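Local coordinates for protein small COPII coat GTPase SAR1 (Encephalitozoon cuniculi, PDB 6VS4) that belongs to the ADP-ribosylation factor family of small P-loop GTPases and holds guanosine-5'-diphosphate in its nucleotide pocket, at residues F112-H117 with T172-Q177; H117-F122 with K165-Q170; T54-L59 with S76-G81; K26-F31 with G203-A208. One frame throughout, in Å; residues are numbered along the deposited sequence.

Interaction 1. Residues F112-H117 with T172-Q177; sequences FIVDVH and TGIENQ
Thr172 OG1 has two backbone partners: the amide N of Ile174, the residue that reaches over to Phe112 and Val114, gives it a weak bond of 3.3 Å, and Leu168 O, one turn back in helix 162-172, is the other. The chain leaves that helix here, Gly173 taking positive phi, and Ile174 is turned inward against strand 109-115. Its CG1 lies opposite the carbonyl carbon (chi1 -56°), and the extended chain beyond carries CD1 into the angle between two strand residues. That one methyl makes the contact, lying 3.9 Å from Val114 CG2 and 4.0 Å from Phe112 CE1. It approaches the phenyl ring obliquely, while the Ile174 and Val114 side chains run past each other in opposite senses. Tyr129 of helix 122-135 meets the Phe112 ring edge-to-face and also packs on Ile174, and Val143 of the neighbouring strand touches Ile174 as well. At the strand's far end Asp115 OD1 closes an Asx turn by accepting from His117 N at 2.8 Å. Between these two segments the chemistry is wholly apolar: a buried methyl packs on the strand, while polar bonds such as Asn176 OD1 to Ile188 N tie the loop down elsewhere.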
# COMPACT_ATOMS: atom_id res chain seq x y z
N PHE A 112 -12.09 -20.61 25.99
CA PHE A 112 -11.28 -21.74 26.42
C PHE A 112 -10.43 -22.20 25.24
O PHE A 112 -10.97 -22.51 24.17
CB PHE A 112 -12.17 -22.88 26.92
CG PHE A 112 -11.40 -23.97 27.61
CD1 PHE A 112 -10.84 -25.02 26.89
CD2 PHE A 112 -11.24 -23.96 28.99
CE1 PHE A 112 -10.13 -26.03 27.54
CE2 PHE A 112 -10.53 -24.97 29.64
CZ PHE A 112 -9.98 -26.00 28.91
N ILE A 113 -9.11 -22.23 25.43
CA ILE A 113 -8.15 -22.48 24.36
C ILE A 113 -7.44 -23.80 24.60
O ILE A 113 -6.96 -24.06 25.71
CB ILE A 113 -7.14 -21.33 24.25
CG1 ILE A 113 -7.89 -20.00 24.06
CG2 ILE A 113 -6.21 -21.57 23.09
CD1 ILE A 113 -6.99 -18.80 23.81
N VAL A 114 -7.34 -24.63 23.55
CA VAL A 114 -6.69 -25.93 23.61
C VAL A 114 -5.60 -25.99 22.54
O VAL A 114 -5.82 -25.61 21.39
CB VAL A 114 -7.70 -27.08 23.41
CG1 VAL A 114 -6.99 -28.44 23.39
CG2 VAL A 114 -8.77 -27.04 24.48
N ASP A 115 -4.43 -26.51 22.93
CA ASP A 115 -3.36 -26.83 21.98
C ASP A 115 -3.62 -28.23 21.43
O ASP A 115 -3.39 -29.23 22.12
CB ASP A 115 -2.00 -26.73 22.66
CG ASP A 115 -0.82 -27.01 21.72
OD1 ASP A 115 -1.04 -27.51 20.59
OD2 ASP A 115 0.33 -26.75 22.12
N VAL A 116 -4.07 -28.31 20.17
CA VAL A 116 -4.41 -29.60 19.58
C VAL A 116 -3.18 -30.45 19.32
O VAL A 116 -3.30 -31.66 19.12
CB VAL A 116 -5.22 -29.41 18.28
CG1 VAL A 116 -6.43 -28.53 18.53
CG2 VAL A 116 -4.34 -28.82 17.18
N HIS A 117 -1.99 -29.85 19.33
CA HIS A 117 -0.78 -30.61 19.05
C HIS A 117 -0.28 -31.34 20.30
O HIS A 117 0.25 -32.45 20.20
CB HIS A 117 0.29 -29.69 18.49
CG HIS A 117 1.46 -30.41 17.90
ND1 HIS A 117 1.30 -31.45 17.00
CD2 HIS A 117 2.79 -30.26 18.06
CE1 HIS A 117 2.49 -31.89 16.64
NE2 HIS A 117 3.41 -31.19 17.27
N THR A 172 -10.73 -34.64 25.09
CA THR A 172 -10.82 -33.51 26.00
C THR A 172 -12.16 -33.41 26.71
O THR A 172 -12.30 -32.61 27.64
CB THR A 172 -10.57 -32.18 25.26
OG1 THR A 172 -11.64 -31.91 24.35
CG2 THR A 172 -9.25 -32.22 24.50
N GLY A 173 -13.16 -34.18 26.28
CA GLY A 173 -14.48 -34.07 26.87
C GLY A 173 -15.26 -32.85 26.44
O GLY A 173 -16.37 -32.64 26.95
N ILE A 174 -14.72 -32.04 25.53
CA ILE A 174 -15.37 -30.82 25.08
C ILE A 174 -16.34 -31.18 23.96
O ILE A 174 -15.93 -31.71 22.92
CB ILE A 174 -14.34 -29.79 24.62
CG1 ILE A 174 -13.34 -29.51 25.75
CG2 ILE A 174 -15.04 -28.50 24.16
CD1 ILE A 174 -12.15 -28.68 25.34
N GLU A 175 -17.62 -30.89 24.16
CA GLU A 175 -18.64 -31.15 23.15
C GLU A 175 -19.47 -29.90 22.92
O GLU A 175 -19.63 -29.06 23.82
CB GLU A 175 -19.56 -32.32 23.56
N ASN A 176 -20.01 -29.79 21.71
CA ASN A 176 -20.82 -28.64 21.34
C ASN A 176 -22.21 -28.73 21.96
O ASN A 176 -22.77 -29.81 22.14
CB ASN A 176 -20.96 -28.55 19.82
CG ASN A 176 -19.71 -28.01 19.14
OD1 ASN A 176 -19.14 -27.01 19.55
ND2 ASN A 176 -19.29 -28.69 18.08
N GLN A 177 -22.76 -27.55 22.30
CA GLN A 177 -24.14 -27.37 22.75
C GLN A 177 -24.55 -25.99 22.24
O GLN A 177 -24.43 -24.98 22.94
CB GLN A 177 -24.30 -27.50 24.26
CG GLN A 177 -25.72 -27.85 24.73
CD GLN A 177 -26.76 -26.82 24.30
OE1 GLN A 177 -27.43 -26.98 23.28
NE2 GLN A 177 -26.91 -25.77 25.10

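Interaction 2. Residues H117-F122 with K165-Q170; sequences HDVERF and KSWLSQ
The phenyl ring of Phe122 has the CA of Val119 over the centre of one face, 3.7 Å above the plane, and Trp167 CZ3 at its edge, in plane. The indole of Trp167 in turn receives Val119 CG1 at its own edge, near the ring plane. Ring planes of Phe122 and Trp167 are inclined at 57° with six-membered centroids 5.6 Å apart, an oblique pair that is neither a stack nor a T. Contact is made by the far corner of the indole: CH2 lies 3.6 Å from Val119 CG1 and 3.7 Å from Phe122 CE2. Trp167 reaches this position because its CG stands opposite the backbone N (chi1 179°), which carries the indole out from the side of helix 162-172 toward the loop. One residue on, Leu168 sends CD2 to within 3.7 Å of Phe122 CZ, and its side chain also packs on Val116. Phe122 is thus held between its own turn and two consecutive helix residues, while Val119 and Trp167 form the more open margin. On the side of the loop remote from the helix, Arg121, at the N-cap position, makes a long ion pair with Asp118 and a salt bridge to Asp48. Such apolar packing ties the loop between strand 109-115 and helix 122-135 to helix 162-172, as part of the helical layer on one side of the sheet in a P-loop NTPase fold.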
# COMPACT_ATOMS: atom_id res chain seq x y z
N HIS A 117 -1.99 -29.85 19.33
CA HIS A 117 -0.78 -30.61 19.05
C HIS A 117 -0.28 -31.34 20.30
O HIS A 117 0.25 -32.45 20.20
CB HIS A 117 0.29 -29.69 18.49
CG HIS A 117 1.46 -30.41 17.90
ND1 HIS A 117 1.30 -31.45 17.00
CD2 HIS A 117 2.79 -30.26 18.06
CE1 HIS A 117 2.49 -31.89 16.64
NE2 HIS A 117 3.41 -31.19 17.27
N ASP A 118 -0.42 -30.72 21.47
CA ASP A 118 0.06 -31.29 22.73
C ASP A 118 -0.89 -32.39 23.21
O ASP A 118 -1.63 -32.25 24.19
CB ASP A 118 0.22 -30.19 23.78
CG ASP A 118 1.30 -30.50 24.80
OD1 ASP A 118 2.03 -29.57 25.20
OD2 ASP A 118 1.45 -31.69 25.17
N VAL A 119 -0.85 -33.53 22.51
CA VAL A 119 -1.80 -34.60 22.79
C VAL A 119 -1.55 -35.23 24.15
O VAL A 119 -2.50 -35.66 24.82
CB VAL A 119 -1.77 -35.65 21.67
CG1 VAL A 119 -2.17 -35.02 20.34
CG2 VAL A 119 -0.41 -36.30 21.58
N GLU A 120 -0.29 -35.31 24.60
CA GLU A 120 0.01 -35.98 25.86
C GLU A 120 -0.60 -35.28 27.07
O GLU A 120 -0.83 -35.93 28.10
CB GLU A 120 1.53 -36.13 26.03
CG GLU A 120 2.17 -37.04 24.97
CD GLU A 120 1.52 -38.42 24.87
OE1 GLU A 120 1.17 -39.00 25.92
OE2 GLU A 120 1.36 -38.93 23.74
N ARG A 121 -0.87 -33.98 26.96
CA ARG A 121 -1.44 -33.21 28.06
C ARG A 121 -2.96 -33.06 27.93
O ARG A 121 -3.55 -32.20 28.59
CB ARG A 121 -0.77 -31.84 28.13
CG ARG A 121 0.73 -31.92 28.35
CD ARG A 121 1.37 -30.55 28.29
NE ARG A 121 1.03 -29.72 29.43
CZ ARG A 121 1.17 -28.40 29.45
NH1 ARG A 121 1.64 -27.77 28.37
NH2 ARG A 121 0.84 -27.71 30.53
N PHE A 122 -3.60 -33.91 27.12
CA PHE A 122 -5.04 -33.87 26.95
C PHE A 122 -5.78 -34.21 28.24
O PHE A 122 -6.94 -33.81 28.40
CB PHE A 122 -5.48 -34.81 25.83
CG PHE A 122 -5.41 -34.20 24.46
CD1 PHE A 122 -5.08 -32.87 24.30
CD2 PHE A 122 -5.67 -34.96 23.33
CE1 PHE A 122 -5.02 -32.30 23.03
CE2 PHE A 122 -5.61 -34.40 22.06
CZ PHE A 122 -5.28 -33.07 21.91
N LYS A 165 -11.92 -34.22 14.42
CA LYS A 165 -12.78 -33.44 15.30
C LYS A 165 -13.43 -34.33 16.36
O LYS A 165 -13.50 -33.96 17.53
CB LYS A 165 -13.83 -32.70 14.47
CG LYS A 165 -13.25 -31.55 13.66
CD LYS A 165 -14.16 -31.13 12.51
CE LYS A 165 -15.54 -30.75 12.97
NZ LYS A 165 -16.47 -30.70 11.81
N SER A 166 -13.88 -35.53 15.96
CA SER A 166 -14.44 -36.45 16.94
C SER A 166 -13.40 -36.89 17.96
O SER A 166 -13.69 -36.94 19.16
CB SER A 166 -15.03 -37.67 16.23
OG SER A 166 -16.30 -37.39 15.68
N TRP A 167 -12.18 -37.17 17.51
CA TRP A 167 -11.13 -37.62 18.42
C TRP A 167 -10.74 -36.53 19.41
O TRP A 167 -10.49 -36.81 20.59
CB TRP A 167 -9.91 -38.09 17.63
CG TRP A 167 -8.76 -38.54 18.46
CD1 TRP A 167 -8.65 -39.73 19.15
CD2 TRP A 167 -7.54 -37.83 18.70
NE1 TRP A 167 -7.44 -39.79 19.79
CE2 TRP A 167 -6.74 -38.64 19.53
CE3 TRP A 167 -7.05 -36.58 18.28
CZ2 TRP A 167 -5.47 -38.24 19.96
CZ3 TRP A 167 -5.79 -36.19 18.71
CH2 TRP A 167 -5.02 -37.01 19.54
N LEU A 168 -10.68 -35.27 18.96
CA LEU A 168 -10.38 -34.17 19.87
C LEU A 168 -11.45 -34.05 20.94
O LEU A 168 -11.14 -33.89 22.13
CB LEU A 168 -10.25 -32.86 19.09
CG LEU A 168 -8.99 -32.65 18.26
CD1 LEU A 168 -9.07 -31.31 17.56
CD2 LEU A 168 -7.76 -32.74 19.15
N SER A 169 -12.72 -34.11 20.53
CA SER A 169 -13.80 -34.03 21.51
C SER A 169 -13.77 -35.22 22.46
O SER A 169 -14.07 -35.08 23.65
CB SER A 169 -15.15 -33.94 20.79
OG SER A 169 -15.38 -32.62 20.32
N GLN A 170 -13.41 -36.40 21.95
CA GLN A 170 -13.37 -37.60 22.80
C GLN A 170 -12.29 -37.48 23.87
O GLN A 170 -12.50 -37.86 25.02
CB GLN A 170 -13.15 -38.85 21.95
CG GLN A 170 -12.94 -40.11 22.76
CD GLN A 170 -12.68 -41.34 21.90
OE1 GLN A 170 -13.40 -42.33 22.00
NE2 GLN A 170 -11.64 -41.29 21.09

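Interaction 3. Residues T54-L59 with S76-G81; sequences TLVNKL and SYIEIG. With GDP (guanosine-5'-diphosphate), chain D.
Two torsions set the meeting of Val56 with Ile78. Val56 CG1 stands opposite its backbone N (chi1 175°), and the chi1 of Ile78, -179°, leaves its CG2 branch between N and the carbonyl carbon, facing the helix. The two methyls close to 3.5 Å, a tight fit, the two side chains lying alongside with opposite headings. Further along, Ile80 lays CD1 against the helix where Val56 and Leu59, one turn apart, meet it, 4.0 Å from Leu59 CB and 4.1 Å from the carbonyl Val56 O; its other branch, CG2, rests against Leu59 O. Helix 54-59 and strand 76-80 run nearly in the same direction, at 26° to each other with axes 10.2 Å apart, so one row of aliphatic residues can meet another. Val87 of strand 83-90 and Phe28 of helix 9-33 extend this core. The opposite end of the helix segment is polar: Thr54 gives its amide N, at 2.8 Å, and its hydroxyl OG1, at 2.7 Å, to the same phosphate oxygen, O2A of guanosine-5'-diphosphate, in a two-pronged grip. One short helix therefore carries both chemistries, hydrogen bonding to the nucleotide's alpha phosphate at its start and water-excluding packing on the sheet farther on.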
# COMPACT_ATOMS: atom_id res chain seq x y z
N THR A 54 -0.93 -15.04 23.69
CA THR A 54 -0.81 -14.70 22.27
C THR A 54 -2.10 -14.10 21.73
O THR A 54 -2.08 -13.10 21.01
CB THR A 54 -0.41 -15.94 21.48
OG1 THR A 54 0.84 -16.44 21.97
CG2 THR A 54 -0.27 -15.61 20.00
N LEU A 55 -3.24 -14.70 22.09
CA LEU A 55 -4.53 -14.19 21.60
C LEU A 55 -4.82 -12.80 22.15
O LEU A 55 -5.25 -11.92 21.40
CB LEU A 55 -5.65 -15.16 21.98
CG LEU A 55 -7.06 -14.64 21.67
CD1 LEU A 55 -7.22 -14.30 20.18
CD2 LEU A 55 -8.11 -15.65 22.10
N VAL A 56 -4.59 -12.60 23.45
CA VAL A 56 -4.92 -11.30 24.04
C VAL A 56 -4.00 -10.22 23.49
O VAL A 56 -4.43 -9.09 23.23
CB VAL A 56 -4.88 -11.39 25.57
CG1 VAL A 56 -5.09 -10.03 26.20
CG2 VAL A 56 -5.97 -12.36 26.06
N ASN A 57 -2.72 -10.56 23.27
CA ASN A 57 -1.82 -9.63 22.60
C ASN A 57 -2.29 -9.33 21.18
O ASN A 57 -2.04 -8.23 20.67
CB ASN A 57 -0.40 -10.19 22.58
CG ASN A 57 0.25 -10.16 23.95
OD1 ASN A 57 -0.24 -9.48 24.86
ND2 ASN A 57 1.36 -10.88 24.11
N LYS A 58 -2.97 -10.27 20.54
CA LYS A 58 -3.49 -10.04 19.20
C LYS A 58 -4.65 -9.05 19.22
O LYS A 58 -4.80 -8.27 18.27
CB LYS A 58 -3.93 -11.37 18.59
CG LYS A 58 -4.09 -11.37 17.09
CD LYS A 58 -4.38 -12.76 16.55
CE LYS A 58 -3.91 -12.88 15.10
NZ LYS A 58 -2.40 -12.89 15.03
N LEU A 59 -5.44 -9.03 20.29
CA LEU A 59 -6.62 -8.19 20.36
C LEU A 59 -6.30 -6.76 20.78
O LEU A 59 -7.03 -5.84 20.41
CB LEU A 59 -7.64 -8.78 21.34
CG LEU A 59 -8.12 -10.20 21.04
CD1 LEU A 59 -8.88 -10.76 22.23
CD2 LEU A 59 -8.98 -10.22 19.80
N SER A 76 -3.45 -12.88 34.30
CA SER A 76 -3.20 -11.66 33.57
C SER A 76 -4.52 -10.90 33.49
O SER A 76 -5.59 -11.50 33.52
CB SER A 76 -2.66 -11.92 32.16
OG SER A 76 -1.38 -12.52 32.22
N TYR A 77 -4.42 -9.58 33.37
CA TYR A 77 -5.61 -8.74 33.25
C TYR A 77 -5.30 -7.51 32.41
O TYR A 77 -4.32 -6.81 32.68
CB TYR A 77 -6.14 -8.34 34.64
CG TYR A 77 -7.39 -7.50 34.57
CD1 TYR A 77 -8.63 -8.07 34.29
CD2 TYR A 77 -7.34 -6.12 34.77
CE1 TYR A 77 -9.78 -7.31 34.21
CE2 TYR A 77 -8.49 -5.35 34.69
CZ TYR A 77 -9.70 -5.95 34.41
OH TYR A 77 -10.84 -5.18 34.34
N ILE A 78 -6.13 -7.26 31.41
CA ILE A 78 -6.00 -6.06 30.58
C ILE A 78 -7.39 -5.64 30.12
O ILE A 78 -8.23 -6.47 29.76
CB ILE A 78 -5.06 -6.30 29.38
CG1 ILE A 78 -4.93 -5.03 28.54
CG2 ILE A 78 -5.58 -7.45 28.53
CD1 ILE A 78 -4.01 -5.18 27.35
N GLU A 79 -7.64 -4.34 30.14
CA GLU A 79 -8.89 -3.77 29.65
C GLU A 79 -8.70 -3.33 28.21
O GLU A 79 -7.92 -2.41 27.94
CB GLU A 79 -9.33 -2.60 30.52
CG GLU A 79 -9.42 -2.97 31.99
CD GLU A 79 -10.44 -2.15 32.73
OE1 GLU A 79 -11.16 -1.36 32.08
OE2 GLU A 79 -10.52 -2.29 33.97
N ILE A 80 -9.42 -3.97 27.30
CA ILE A 80 -9.39 -3.62 25.89
C ILE A 80 -10.74 -3.02 25.51
O ILE A 80 -11.66 -3.75 25.11
CB ILE A 80 -9.08 -4.84 25.02
CG1 ILE A 80 -7.78 -5.51 25.51
CG2 ILE A 80 -9.02 -4.44 23.55
CD1 ILE A 80 -7.48 -6.82 24.81
N GLY A 81 -10.88 -1.70 25.64
CA GLY A 81 -12.19 -1.11 25.46
C GLY A 81 -13.15 -1.66 26.50
O GLY A 81 -12.87 -1.65 27.70
PB GDP D . -0.15 -19.28 27.33
O1B GDP D . 0.62 -20.07 28.41
O2B GDP D . -0.28 -17.83 27.67
O3B GDP D . -1.49 -19.99 27.09
O3A GDP D . 0.65 -19.45 25.97
PA GDP D . 1.28 -18.43 24.93
O1A GDP D . 2.54 -17.87 25.58
O2A GDP D . 0.29 -17.45 24.45
O5' GDP D . 1.79 -19.36 23.73
C5' GDP D . 2.82 -20.36 23.86
C4' GDP D . 3.49 -20.56 22.53
O4' GDP D . 2.53 -21.07 21.58
C3' GDP D . 4.10 -19.30 21.90
O3' GDP D . 5.43 -19.53 21.44
C2' GDP D . 3.15 -18.98 20.74
O2' GDP D . 3.85 -18.36 19.67
C1' GDP D . 2.70 -20.39 20.35
N9 GDP D . 1.43 -20.43 19.61
C8 GDP D . 0.24 -19.85 19.94
N7 GDP D . -0.71 -20.07 19.05
C5 GDP D . -0.09 -20.83 18.07
C6 GDP D . -0.57 -21.35 16.82
O6 GDP D . -1.71 -21.26 16.37
N1 GDP D . 0.41 -22.03 16.13
C2 GDP D . 1.69 -22.22 16.56
N2 GDP D . 2.50 -22.92 15.76
N3 GDP D . 2.15 -21.76 17.72
C4 GDP D . 1.23 -21.07 18.41

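Interaction 4. Residues K26-F31 with G203-A208; sequences KVFQNF and GPLARA
Phe28 and Ala206 mark the closest CA approach of two nearly parallel helices, the N-terminal helix 9-33, a feature of the Arf and Sar1 branch of small GTPases, and the C-terminal helix 204-223. Their short segments lie at 14° with axes 11.5 Å apart, a spacing bridged by two phenyl rings against small or branched aliphatic groups. Phe28 has its CG opposite the backbone N (chi1 176°), which lays the ring out from its own helix toward helix 204-223. There its edge receives Ala206 CB, 4.1 Å from CE1, while the outermost atom CZ meets Leu205 CD2 at 3.9 Å. Phe28 and Leu205 stand roughly perpendicular to each other. Leu205 itself also has CG opposite the N (chi1 -175°), and this rotation lets CD2 reach across although the residue starts out from the flank of its helix; Leu55 and Lys58 of helix 52-59 lie against it. Phe31, one turn after Phe28 and with the same first rotamer, approaches the same alanine obliquely, so that a single methyl group is embraced by two rings. Elsewhere on helix 9-33, at the boundary with the second subunit, Asn30 ND2 bonds to Met5 O and Asp7 O of that subunit. Phe31 CE2 lies 3.8 Å from Ala206 CB and 4.0 Å from Ala206 O.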
# COMPACT_ATOMS: atom_id res chain seq x y z
N LYS A 26 -5.05 -3.91 12.29
CA LYS A 26 -5.79 -2.84 12.96
C LYS A 26 -7.29 -3.03 12.79
O LYS A 26 -8.06 -2.83 13.74
CB LYS A 26 -5.37 -1.48 12.40
CG LYS A 26 -6.04 -0.29 13.08
CD LYS A 26 -5.54 -0.12 14.50
CE LYS A 26 -6.06 1.15 15.15
NZ LYS A 26 -7.45 1.03 15.63
N VAL A 27 -7.73 -3.48 11.60
CA VAL A 27 -9.15 -3.72 11.37
C VAL A 27 -9.67 -4.79 12.31
O VAL A 27 -10.77 -4.67 12.86
CB VAL A 27 -9.38 -4.10 9.89
CG1 VAL A 27 -10.81 -4.57 9.70
CG2 VAL A 27 -9.11 -2.91 9.00
N PHE A 28 -8.89 -5.84 12.54
CA PHE A 28 -9.30 -6.88 13.48
C PHE A 28 -9.43 -6.31 14.88
O PHE A 28 -10.44 -6.53 15.55
CB PHE A 28 -8.29 -8.03 13.44
CG PHE A 28 -8.57 -9.11 14.46
CD1 PHE A 28 -9.60 -10.02 14.27
CD2 PHE A 28 -7.77 -9.24 15.58
CE1 PHE A 28 -9.83 -11.02 15.19
CE2 PHE A 28 -8.00 -10.25 16.51
CZ PHE A 28 -9.03 -11.13 16.32
N GLN A 29 -8.44 -5.53 15.32
CA GLN A 29 -8.49 -4.93 16.65
C GLN A 29 -9.71 -4.02 16.80
O GLN A 29 -10.35 -4.01 17.86
CB GLN A 29 -7.20 -4.15 16.92
CG GLN A 29 -6.00 -5.04 17.18
CD GLN A 29 -4.68 -4.34 16.89
OE1 GLN A 29 -4.58 -3.12 17.03
NE2 GLN A 29 -3.67 -5.10 16.52
N ASN A 30 -10.03 -3.24 15.76
CA ASN A 30 -11.20 -2.38 15.81
C ASN A 30 -12.49 -3.20 15.84
O ASN A 30 -13.41 -2.89 16.60
CB ASN A 30 -11.23 -1.48 14.58
CG ASN A 30 -10.35 -0.27 14.72
OD1 ASN A 30 -9.49 -0.22 15.59
ND2 ASN A 30 -10.56 0.71 13.85
N PHE A 31 -12.57 -4.24 15.01
CA PHE A 31 -13.78 -5.04 14.94
C PHE A 31 -14.08 -5.69 16.28
O PHE A 31 -15.23 -5.67 16.75
CB PHE A 31 -13.64 -6.09 13.85
CG PHE A 31 -14.59 -7.24 13.98
CD1 PHE A 31 -15.85 -7.18 13.41
CD2 PHE A 31 -14.23 -8.38 14.68
CE1 PHE A 31 -16.73 -8.24 13.52
CE2 PHE A 31 -15.11 -9.44 14.81
CZ PHE A 31 -16.36 -9.37 14.23
N GLY A 203 -13.02 -14.59 9.51
CA GLY A 203 -12.38 -15.86 9.79
C GLY A 203 -12.89 -16.48 11.08
O GLY A 203 -13.60 -15.85 11.88
N PRO A 204 -12.53 -17.74 11.29
CA PRO A 204 -13.04 -18.46 12.47
C PRO A 204 -12.77 -17.76 13.79
O PRO A 204 -13.66 -17.73 14.65
CB PRO A 204 -12.34 -19.83 12.37
CG PRO A 204 -11.19 -19.63 11.44
CD PRO A 204 -11.67 -18.60 10.45
N LEU A 205 -11.57 -17.22 13.98
CA LEU A 205 -11.27 -16.53 15.24
C LEU A 205 -12.24 -15.39 15.48
O LEU A 205 -12.81 -15.26 16.57
CB LEU A 205 -9.82 -16.04 15.23
CG LEU A 205 -9.33 -15.41 16.53
CD1 LEU A 205 -9.42 -16.42 17.69
CD2 LEU A 205 -7.91 -14.87 16.36
N ALA A 206 -12.48 -14.56 14.45
CA ALA A 206 -13.41 -13.44 14.59
C ALA A 206 -14.85 -13.93 14.72
O ALA A 206 -15.64 -13.36 15.48
CB ALA A 206 -13.28 -12.48 13.41
N ARG A 207 -15.21 -15.00 14.00
CA ARG A 207 -16.57 -15.52 14.14
C ARG A 207 -16.80 -16.11 15.52
O ARG A 207 -17.93 -16.09 16.02
CB ARG A 207 -16.86 -16.57 13.07
CG ARG A 207 -17.04 -15.99 11.67
CD ARG A 207 -17.59 -17.03 10.71
NE ARG A 207 -17.18 -18.38 11.07
CZ ARG A 207 -16.19 -19.05 10.48
NH1 ARG A 207 -15.50 -18.49 9.49
NH2 ARG A 207 -15.90 -20.28 10.87
N ALA A 208 -15.74 -16.61 16.17
CA ALA A 208 -15.87 -17.11 17.53
C ALA A 208 -16.26 -15.99 18.48
O ALA A 208 -17.12 -16.17 19.35
CB ALA A 208 -14.58 -17.79 17.98

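How the interactions relate
Interactions 1 and 2 adjoin, with centres 8 Å apart, sharing His117 and joined by a probable hydrogen bond of 2.8 Å between Ile174 O and Ser169 OG. Interactions 3 and 4, 13 Å apart, form a second cluster, in which Leu59 CD2 presses on Phe28 CE2 at 3.4 Å. The pairs lie on opposite sides of the chain's centre, linked where Ile113 CD1 of interaction 1 meets Leu55 CD2 of interaction 3 at 3.8 Å. Interaction 3 binds guanosine-5'-diphosphate directly; the side chains of Leu205 and Val114 stay about 9 and 10 Å from it, and that of Leu168 about 13 Å. Along the chain, interaction 4 closes a loop that encloses the other three.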